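Local structure of glycerol kinase, putative (Plasmodium falciparum, 2W40) at residues M337-F348 / T375-E386; G247-G255 / K265-L275. The protein probably catalyses the ATP-dependent phosphorylation of glycerol to sn-glycerol 3-phosphate. All coordinates share one frame; numbering follows the deposited sequence. Where two conformers were deposited one is given.

Interaction 1: M337-F348 / T375-E386; sequences MEKCENTTGVIF and TERSHIVRALLE. With EDO (1,2-ethanediol), chain B.
Arg-382 of helix 377-403 extends to Cys-340 and Met-337 with its chain straight from CG to NE, CG lying anti to the backbone N (chi1 -179°). Its NH1 donates to Cys-340 O at 2.8 Å, just past the end of helix 333-339; NH1 lies in the carbonyl plane of Cys-340, while the oxygen is tilted 28° from the guanidinium plane. That flat group is covered on both faces, by Met-337 CE on one and Glu-341 O on the other. NE and NH2 both grip Glu-386 OE2 side-on, NE at 2.8 Å, so one carboxylate oxygen fixes the guanidinium's rotation.

Close apolar packing continues at strand 347-349. Ala-383 CB meets Phe-348 CB at 3.7 Å, and Leu-384 CD1 sits over the Phe-348 ring, 4.2 Å from its centroid and 18° off the normal, a CH-pi contact. Met-371 of the second subunit also packs on Phe-348.

The hydrated side lies around residues 342-346. Just before the type I' turn 343-346, His-379 ND1 gives Asn-342 O only a weak bond of 3.5 Å. Water 2 joins Thr-344 OG1 to Thr-375 OG1, which also bonds Thr-372 N. Glu-386 OE1 accepts from O1 of a 1,2-ethanediol, while water 1 links Glu-386 OE2 to Thr-343 N. Glu-386 thus probably balances the buried charge of Arg-382, and its carboxylate connects that ion pair to the hydrated turn.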
loop_
_atom_site.group_PDB
_atom_site.type_symbol
_atom_site.label_atom_id
_atom_site.label_comp_id
_atom_site.label_asym_id
_atom_site.label_seq_id
_atom_site.Cartn_x
_atom_site.Cartn_y
_atom_site.Cartn_z
ATOM N N MET C 337 2.279 17.340 1.487
ATOM C CA MET C 337 3.679 17.535 1.094
ATOM C C MET C 337 4.499 18.590 1.881
ATOM O O MET C 337 5.725 18.450 2.015
ATOM C CB MET C 337 3.762 17.686 -0.415
ATOM C CG MET C 337 3.691 16.279 -1.074
ATOM S SD MET C 337 4.049 16.450 -2.785
ATOM C CE MET C 337 5.826 16.555 -2.941
ATOM N N GLU C 338 3.849 19.572 2.504
ATOM C CA GLU C 338 4.584 20.493 3.410
ATOM C C GLU C 338 5.032 19.771 4.691
ATOM O O GLU C 338 6.242 19.845 5.116
ATOM C CB GLU C 338 3.656 21.634 3.807
ATOM C CG GLU C 338 3.154 22.544 2.673
ATOM C CD GLU C 338 4.197 23.604 2.211
ATOM O OE1 GLU C 338 5.338 23.550 2.773
ATOM O OE2 GLU C 338 3.898 24.464 1.285
ATOM N N LYS C 339 4.056 19.070 5.288
ATOM C CA LYS C 339 4.256 18.459 6.569
ATOM C C LYS C 339 5.138 17.257 6.481
ATOM O O LYS C 339 5.914 16.974 7.410
ATOM C CB LYS C 339 2.930 18.052 7.181
ATOM C CG LYS C 339 2.033 19.202 7.472
ATOM C CD LYS C 339 0.832 18.693 8.357
ATOM C CE LYS C 339 -0.328 19.691 8.467
ATOM N NZ LYS C 339 -0.671 19.902 9.940
ATOM N N CYS C 340 4.991 16.555 5.366
ATOM C CA CYS C 340 5.693 15.351 5.131
ATOM C C CYS C 340 6.810 15.657 4.146
ATOM O O CYS C 340 6.588 15.663 2.924
ATOM C CB CYS C 340 4.729 14.303 4.575
ATOM S SG CYS C 340 5.471 12.733 4.658
ATOM N N GLU C 341 7.999 15.889 4.667
ATOM C CA GLU C 341 9.099 16.414 3.864
ATOM C C GLU C 341 9.806 15.371 3.029
ATOM O O GLU C 341 10.543 15.695 2.107
ATOM C CB GLU C 341 10.090 17.086 4.806
ATOM C CG GLU C 341 9.393 18.271 5.491
ATOM C CD GLU C 341 10.222 18.980 6.507
ATOM O OE1 GLU C 341 11.444 18.697 6.608
ATOM O OE2 GLU C 341 9.618 19.783 7.246
ATOM N N ASN C 342 9.603 14.115 3.400
ATOM C CA ASN C 342 10.119 12.991 2.605
ATOM C C ASN C 342 9.167 11.781 2.883
ATOM O O ASN C 342 8.199 11.859 3.697
ATOM C CB ASN C 342 11.617 12.721 2.904
ATOM C CG ASN C 342 11.832 12.245 4.342
ATOM O OD1 ASN C 342 11.194 11.290 4.794
ATOM N ND2 ASN C 342 12.625 12.978 5.110
ATOM N N THR C 343 9.365 10.707 2.130
ATOM C CA THR C 343 8.492 9.560 2.257
ATOM C C THR C 343 9.048 8.466 3.143
ATOM O O THR C 343 8.433 7.370 3.193
ATOM C CB THR C 343 8.292 8.929 0.851
ATOM O OG1 THR C 343 9.561 8.428 0.379
ATOM C CG2 THR C 343 7.620 9.929 -0.146
ATOM N N THR C 344 10.196 8.797 3.801
ATOM C CA THR C 344 11.078 7.858 4.529
ATOM C C THR C 344 11.455 6.607 3.710
ATOM O O THR C 344 11.556 5.454 4.238
ATOM C CB THR C 344 10.481 7.480 5.823
ATOM O OG1 THR C 344 9.470 6.554 5.576
ATOM C CG2 THR C 344 9.844 8.644 6.524
ATOM N N GLY C 345 11.763 6.893 2.455
ATOM C CA GLY C 345 12.277 5.984 1.485
ATOM C C GLY C 345 11.185 5.126 0.865
ATOM O O GLY C 345 11.527 4.299 0.073
ATOM N N VAL C 346 9.938 5.341 1.247
ATOM C CA VAL C 346 8.836 4.650 0.545
ATOM C C VAL C 346 8.790 5.103 -0.920
ATOM O O VAL C 346 8.934 6.323 -1.220
ATOM C CB VAL C 346 7.458 4.884 1.223
ATOM C CG1 VAL C 346 6.247 4.309 0.387
ATOM C CG2 VAL C 346 7.519 4.239 2.679
ATOM N N ILE C 347 8.564 4.152 -1.834
ATOM C CA ILE C 347 8.370 4.437 -3.218
ATOM C C ILE C 347 7.097 3.787 -3.611
ATOM O O ILE C 347 6.825 2.620 -3.261
ATOM C CB ILE C 347 9.551 3.948 -4.121
ATOM C CG1 ILE C 347 10.842 4.595 -3.670
ATOM C CG2 ILE C 347 9.235 4.088 -5.611
ATOM C CD1 ILE C 347 12.022 4.031 -4.145
ATOM N N PHE C 348 6.367 4.492 -4.419
ATOM C CA PHE C 348 5.043 4.024 -4.946
ATOM C C PHE C 348 5.134 4.077 -6.460
ATOM O O PHE C 348 5.177 5.171 -7.020
ATOM C CB PHE C 348 3.912 4.932 -4.425
ATOM C CG PHE C 348 2.502 4.357 -4.499
ATOM C CD1 PHE C 348 1.593 4.708 -3.548
ATOM C CD2 PHE C 348 2.063 3.566 -5.516
ATOM C CE1 PHE C 348 0.317 4.276 -3.615
ATOM C CE2 PHE C 348 0.803 3.050 -5.535
ATOM C CZ PHE C 348 -0.098 3.443 -4.585
ATOM N N THR C 375 5.752 4.365 8.934
ATOM C CA THR C 375 5.065 4.852 7.713
ATOM C C THR C 375 3.597 5.092 8.024
ATOM O O THR C 375 2.936 4.282 8.634
ATOM C CB THR C 375 5.205 3.839 6.566
ATOM O OG1 THR C 375 6.608 3.549 6.397
ATOM C CG2 THR C 375 4.480 4.327 5.244
ATOM N N GLU C 376 3.103 6.241 7.535
ATOM C CA GLU C 376 1.751 6.690 7.702
ATOM C C GLU C 376 1.131 6.921 6.348
ATOM O O GLU C 376 1.807 6.967 5.313
ATOM C CB GLU C 376 1.692 8.070 8.392
ATOM C CG GLU C 376 2.406 8.122 9.679
ATOM C CD GLU C 376 1.821 9.111 10.612
ATOM O OE1 GLU C 376 0.894 9.902 10.220
ATOM O OE2 GLU C 376 2.294 9.081 11.748
ATOM N N ARG C 377 -0.186 7.094 6.360
ATOM C CA ARG C 377 -0.937 7.442 5.124
ATOM C C ARG C 377 -0.266 8.551 4.338
ATOM O O ARG C 377 -0.114 8.492 3.100
ATOM C CB ARG C 377 -2.365 7.982 5.489
ATOM C CG ARG C 377 -3.226 7.086 6.059
ATOM C CD ARG C 377 -4.618 7.616 6.116
ATOM N NE ARG C 377 -4.871 8.771 6.988
ATOM C CZ ARG C 377 -5.929 9.554 6.817
ATOM N NH1 ARG C 377 -6.831 9.286 5.850
ATOM N NH2 ARG C 377 -6.163 10.600 7.643
ATOM N N SER C 378 0.125 9.576 5.059
ATOM C CA SER C 378 0.779 10.755 4.485
ATOM C C SER C 378 1.983 10.386 3.617
ATOM O O SER C 378 2.158 10.920 2.535
ATOM C CB SER C 378 1.205 11.739 5.591
ATOM O OG SER C 378 2.390 11.242 6.306
ATOM N N HIS C 379 2.838 9.486 4.086
ATOM C CA HIS C 379 4.009 9.111 3.333
ATOM C C HIS C 379 3.649 8.355 2.062
ATOM O O HIS C 379 4.297 8.503 1.018
ATOM C CB HIS C 379 4.953 8.215 4.162
ATOM C CG HIS C 379 5.340 8.758 5.490
ATOM N ND1 HIS C 379 6.277 9.767 5.666
ATOM C CD2 HIS C 379 5.019 8.337 6.721
ATOM C CE1 HIS C 379 6.483 9.953 6.965
ATOM N NE2 HIS C 379 5.723 9.099 7.622
ATOM N N ILE C 380 2.603 7.542 2.137
ATOM C CA ILE C 380 2.112 6.778 0.955
ATOM C C ILE C 380 1.560 7.722 -0.099
ATOM O O ILE C 380 1.820 7.574 -1.272
ATOM C CB ILE C 380 1.096 5.691 1.389
ATOM C CG1 ILE C 380 1.805 4.703 2.381
ATOM C CG2 ILE C 380 0.368 5.077 0.182
ATOM C CD1 ILE C 380 0.827 3.680 3.122
ATOM N N VAL C 381 0.745 8.673 0.362
ATOM C CA VAL C 381 0.229 9.749 -0.511
ATOM C C VAL C 381 1.351 10.520 -1.208
ATOM O O VAL C 381 1.354 10.648 -2.457
ATOM C CB VAL C 381 -0.744 10.683 0.309
ATOM C CG1 VAL C 381 -1.133 11.936 -0.552
ATOM C CG2 VAL C 381 -1.924 9.879 0.735
ATOM N N ARG C 382 2.323 10.985 -0.433
ATOM C CA ARG C 382 3.487 11.703 -0.987
ATOM C C ARG C 382 4.223 10.862 -1.998
ATOM O O ARG C 382 4.633 11.368 -3.015
ATOM C CB ARG C 382 4.419 12.198 0.149
ATOM C CG ARG C 382 5.589 12.935 -0.388
ATOM C CD ARG C 382 6.541 13.486 0.640
ATOM N NE ARG C 382 7.632 13.976 -0.157
ATOM C CZ ARG C 382 7.947 15.233 -0.411
ATOM N NH1 ARG C 382 7.398 16.249 0.270
ATOM N NH2 ARG C 382 8.879 15.456 -1.306
ATOM N N ALA C 383 4.340 9.559 -1.728
ATOM C CA ALA C 383 5.170 8.694 -2.585
ATOM C C ALA C 383 4.427 8.600 -3.965
ATOM O O ALA C 383 5.015 8.546 -5.030
ATOM C CB ALA C 383 5.355 7.230 -1.921
ATOM N N LEU C 384 3.087 8.505 -3.897
ATOM C CA LEU C 384 2.288 8.391 -5.174
ATOM C C LEU C 384 2.575 9.693 -6.027
ATOM O O LEU C 384 2.889 9.616 -7.221
ATOM C CB LEU C 384 0.812 8.174 -4.978
ATOM C CG LEU C 384 0.024 8.061 -6.267
ATOM C CD1 LEU C 384 -1.044 6.963 -6.272
ATOM C CD2 LEU C 384 -0.555 9.426 -6.702
ATOM N N LEU C 385 2.572 10.835 -5.327
ATOM C CA LEU C 385 2.770 12.142 -5.977
ATOM C C LEU C 385 4.172 12.240 -6.524
ATOM O O LEU C 385 4.405 12.609 -7.685
ATOM C CB LEU C 385 2.476 13.225 -4.958
ATOM C CG LEU C 385 0.984 13.343 -4.611
ATOM C CD1 LEU C 385 0.854 14.442 -3.514
ATOM C CD2 LEU C 385 0.091 13.625 -5.811
ATOM N N GLU C 386 5.141 11.765 -5.741
ATOM C CA GLU C 386 6.502 11.689 -6.222
ATOM C C GLU C 386 6.612 10.834 -7.452
ATOM O O GLU C 386 7.370 11.170 -8.370
ATOM C CB GLU C 386 7.465 11.261 -5.140
ATOM C CG GLU C 386 7.640 12.216 -3.928
ATOM C CD GLU C 386 8.872 11.872 -3.068
ATOM O OE1 GLU C 386 9.542 10.794 -3.288
ATOM O OE2 GLU C 386 9.179 12.686 -2.125
HETATM C C1 EDO B . 12.460 9.207 -3.430
HETATM O O1 EDO B . 12.131 10.617 -3.463
HETATM C C2 EDO B . 12.178 8.658 -2.015
HETATM O O2 EDO B . 13.043 9.293 -1.020
HETATM O O HOH W 1 10.937 11.718 -0.364
HETATM O O HOH W 2 8.072 5.567 7.480
HETATM O O HOH W 3 8.709 8.275 -3.367
HETATM O O HOH W 4 7.300 6.974 -5.399
#

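Interaction 2: G247-G255 / K265-L275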
loop_
_atom_site.group_PDB
_atom_site.type_symbol
_atom_site.label_atom_id
_atom_site.label_comp_id
_atom_site.label_asym_id
_atom_site.label_seq_id
_atom_site.Cartn_x
_atom_site.Cartn_y
_atom_site.Cartn_z
ATOM N N GLY C 247 -9.361 16.821 -29.184
ATOM C CA GLY C 247 -8.992 16.015 -28.052
ATOM C C GLY C 247 -8.445 16.896 -26.887
ATOM O O GLY C 247 -7.862 17.950 -27.109
ATOM N N ASP C 248 -8.755 16.502 -25.642
ATOM C CA ASP C 248 -8.459 17.315 -24.485
ATOM C C ASP C 248 -7.037 17.763 -24.370
ATOM O O ASP C 248 -6.798 19.004 -24.138
ATOM C CB ASP C 248 -9.076 16.814 -23.173
ATOM C CG ASP C 248 -8.579 15.414 -22.702
ATOM O OD1 ASP C 248 -7.694 14.831 -23.334
ATOM O OD2 ASP C 248 -9.133 14.915 -21.676
ATOM N N GLN C 249 -6.091 16.847 -24.567
ATOM C CA GLN C 249 -4.667 17.231 -24.290
ATOM C C GLN C 249 -4.178 18.207 -25.417
ATOM O O GLN C 249 -3.343 19.097 -25.177
ATOM C CB GLN C 249 -3.805 16.041 -24.122
ATOM C CG GLN C 249 -4.193 15.174 -22.906
ATOM C CD GLN C 249 -4.446 16.014 -21.641
ATOM O OE1 GLN C 249 -3.575 16.886 -21.344
ATOM N NE2 GLN C 249 -5.619 15.878 -20.981
ATOM N N GLN C 250 -4.606 17.981 -26.674
ATOM C CA GLN C 250 -4.364 18.928 -27.761
ATOM C C GLN C 250 -5.084 20.253 -27.511
ATOM O O GLN C 250 -4.524 21.356 -27.771
ATOM C CB GLN C 250 -4.786 18.270 -29.092
ATOM C CG GLN C 250 -3.809 17.253 -29.578
ATOM C CD GLN C 250 -4.150 15.814 -29.266
ATOM O OE1 GLN C 250 -4.851 15.556 -28.265
ATOM N NE2 GLN C 250 -3.549 14.825 -30.063
ATOM N N SER C 251 -6.263 20.197 -26.927
ATOM C CA SER C 251 -7.008 21.436 -26.520
ATOM C C SER C 251 -6.139 22.285 -25.595
ATOM O O SER C 251 -6.051 23.503 -25.748
ATOM C CB SER C 251 -8.382 21.147 -25.937
ATOM O OG SER C 251 -9.204 22.272 -25.986
ATOM N N ALA C 252 -5.481 21.654 -24.643
ATOM C CA ALA C 252 -4.619 22.324 -23.712
ATOM C C ALA C 252 -3.401 22.970 -24.387
ATOM O O ALA C 252 -2.878 24.035 -23.920
ATOM C CB ALA C 252 -4.172 21.303 -22.652
ATOM N N CYS C 253 -2.881 22.391 -25.465
ATOM C CA CYS C 253 -1.865 23.012 -26.358
ATOM C C CYS C 253 -2.346 24.321 -26.959
ATOM O O CYS C 253 -1.618 25.308 -26.953
ATOM C CB CYS C 253 -1.449 22.111 -27.496
ATOM S SG CYS C 253 -0.657 20.568 -26.966
ATOM N N ILE C 254 -3.620 24.361 -27.353
ATOM C CA ILE C 254 -4.131 25.606 -27.912
ATOM C C ILE C 254 -4.344 26.616 -26.772
ATOM O O ILE C 254 -3.966 27.790 -26.938
ATOM C CB ILE C 254 -5.379 25.383 -28.770
ATOM C CG1 ILE C 254 -5.071 24.497 -29.975
ATOM C CG2 ILE C 254 -5.930 26.708 -29.343
ATOM C CD1 ILE C 254 -6.329 24.196 -30.804
ATOM N N GLY C 255 -4.906 26.194 -25.666
ATOM C CA GLY C 255 -5.037 27.062 -24.489
ATOM C C GLY C 255 -3.760 27.585 -23.861
ATOM O O GLY C 255 -3.804 28.642 -23.192
ATOM N N LYS C 265 4.084 21.662 -23.448
ATOM C CA LYS C 265 3.241 21.835 -22.254
ATOM C C LYS C 265 3.081 20.482 -21.570
ATOM O O LYS C 265 3.212 19.427 -22.177
ATOM C CB LYS C 265 1.930 22.432 -22.582
ATOM C CG LYS C 265 0.994 21.500 -23.442
ATOM C CD LYS C 265 0.037 20.675 -22.512
ATOM C CE LYS C 265 -0.800 19.662 -23.276
ATOM N NZ LYS C 265 -1.285 18.642 -22.355
ATOM N N CYS C 266 2.692 20.547 -20.328
ATOM C CA CYS C 266 2.347 19.382 -19.532
ATOM C C CYS C 266 1.098 19.679 -18.722
ATOM O O CYS C 266 1.053 20.668 -17.996
ATOM C CB CYS C 266 3.507 19.000 -18.662
ATOM S SG CYS C 266 3.205 17.480 -17.768
ATOM N N THR C 267 0.046 18.862 -18.904
ATOM C CA THR C 267 -1.172 18.953 -18.182
ATOM C C THR C 267 -1.236 17.877 -17.118
ATOM O O THR C 267 -1.007 16.701 -17.423
ATOM C CB THR C 267 -2.416 18.822 -19.152
ATOM O OG1 THR C 267 -2.391 19.858 -20.197
ATOM C CG2 THR C 267 -3.712 18.913 -18.386
ATOM N N TYR C 268 -1.594 18.298 -15.898
ATOM C CA TYR C 268 -1.772 17.455 -14.770
ATOM C C TYR C 268 -3.280 17.362 -14.510
ATOM O O TYR C 268 -3.958 18.341 -14.142
ATOM C CB TYR C 268 -1.082 18.026 -13.502
ATOM C CG TYR C 268 0.432 18.109 -13.616
ATOM C CD1 TYR C 268 1.246 17.227 -12.977
ATOM C CD2 TYR C 268 1.054 19.158 -14.240
ATOM C CE1 TYR C 268 2.593 17.308 -13.036
ATOM C CE2 TYR C 268 2.493 19.212 -14.325
ATOM C CZ TYR C 268 3.229 18.332 -13.700
ATOM O OH TYR C 268 4.630 18.490 -13.762
ATOM N N GLY C 269 -3.796 16.169 -14.655
ATOM C CA GLY C 269 -5.198 15.879 -14.495
ATOM C C GLY C 269 -5.390 14.433 -13.997
ATOM O O GLY C 269 -4.584 13.927 -13.243
ATOM N N THR C 270 -6.463 13.779 -14.458
ATOM C CA THR C 270 -6.603 12.327 -14.220
ATOM C C THR C 270 -5.343 11.557 -14.587
ATOM O O THR C 270 -4.888 10.685 -13.802
ATOM C CB THR C 270 -7.814 11.826 -15.022
ATOM O OG1 THR C 270 -9.024 12.520 -14.634
ATOM C CG2 THR C 270 -8.062 10.381 -14.867
ATOM N N GLY C 271 -4.787 11.839 -15.739
ATOM C CA GLY C 271 -3.396 11.461 -16.088
ATOM C C GLY C 271 -2.538 12.703 -16.225
ATOM O O GLY C 271 -3.007 13.812 -16.040
ATOM N N VAL C 272 -1.298 12.532 -16.655
ATOM C CA VAL C 272 -0.410 13.620 -16.933
ATOM C C VAL C 272 0.006 13.426 -18.395
ATOM O O VAL C 272 0.393 12.331 -18.814
ATOM C CB VAL C 272 0.791 13.613 -15.988
ATOM C CG1 VAL C 272 1.893 14.620 -16.468
ATOM C CG2 VAL C 272 0.199 13.946 -14.565
ATOM N N PHE C 273 -0.042 14.496 -19.184
ATOM C CA PHE C 273 0.239 14.424 -20.627
ATOM C C PHE C 273 1.149 15.582 -21.068
ATOM O O PHE C 273 0.757 16.725 -20.989
ATOM C CB PHE C 273 -1.042 14.421 -21.424
ATOM C CG PHE C 273 -1.975 13.313 -20.972
ATOM C CD1 PHE C 273 -1.838 12.033 -21.508
ATOM C CD2 PHE C 273 -2.867 13.482 -19.971
ATOM C CE1 PHE C 273 -2.596 10.989 -21.027
ATOM C CE2 PHE C 273 -3.675 12.431 -19.595
ATOM C CZ PHE C 273 -3.462 11.197 -20.098
ATOM N N LEU C 274 2.344 15.237 -21.554
ATOM C CA LEU C 274 3.301 16.220 -22.067
ATOM C C LEU C 274 3.239 16.131 -23.582
ATOM O O LEU C 274 3.462 15.046 -24.149
ATOM C CB LEU C 274 4.690 15.905 -21.542
ATOM C CG LEU C 274 5.745 17.060 -21.730
ATOM C CD1 LEU C 274 6.905 16.892 -20.789
ATOM C CD2 LEU C 274 6.213 16.984 -23.133
ATOM N N LEU C 275 2.984 17.276 -24.245
ATOM C CA LEU C 275 3.095 17.347 -25.671
ATOM C C LEU C 275 4.095 18.410 -26.082
ATOM O O LEU C 275 4.096 19.542 -25.534
ATOM C CB LEU C 275 1.766 17.634 -26.348
ATOM C CG LEU C 275 0.774 16.432 -26.378
ATOM C CD1 LEU C 275 0.005 16.268 -25.057
ATOM C CD2 LEU C 275 -0.226 16.578 -27.563
#
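Two bent chains meet because Lys-265 places CG between its backbone N and carbonyl carbon (chi1 67°), while Gln-249 turns at chi2 to bring its amide against Lys-265 and Phe-273. Lys-265 NZ then gives a weak bond to Gln-249 OE1 at 3.1 Å and a shorter one to Thr-267 OG1 at 2.7 Å. Its third acceptor is Phe-273 O, approached from above the carbonyl plane; Thr-267 N reaches the same oxygen from the opposite face. The ammonium group is therefore held by three oxygens within a buried contact, and Asp-414 binds Thr-267 OG1 as well.

Strands 264-268 and 272-279 form a beta hairpin with Thr-270, an ADP-site residue, in its turn. Helix 248-255, whose axis makes 125° with the first strand, directly follows strand 241-247 of one sheet, whereas the hairpin belongs to the other, so the contact probably joins the two halves of the sugar kinase/Hsp70/actin fold.

The Gln-249 amide lies against the Phe-273 ring, CD to CD2 3.4 Å, with the planes 32° apart, and its NE2 donates to a bound glycerol. Farther along the helix, Ala-252 CB meets Thr-267 OG1 at 3.4 Å, and Cys-253 SG rests on Leu-275 CB at 3.9 Å.

In the fold
The centre of interaction 2 lies about 6 Å from the centre of the chain and all its touching residues are buried, whereas that of interaction 1 is about 26 Å out, with a buried core, some exposed residues and a side touched by the second subunit. Their nearest atoms come within about 7 Å without touching. Helix 377-403 relates them: its first turns serve interaction 1, and farther along Leu-392 and Leu-399 pack on the hairpin of interaction 2. Interaction 1 buries 876 Å², using an arginine-carbonyl hydrogen bond, apolar contacts and bridging waters, with an ion pair inside the helix; interaction 2 buries 354 Å², with one lysine and one glutamine as its polar centre beside the bound glycerol.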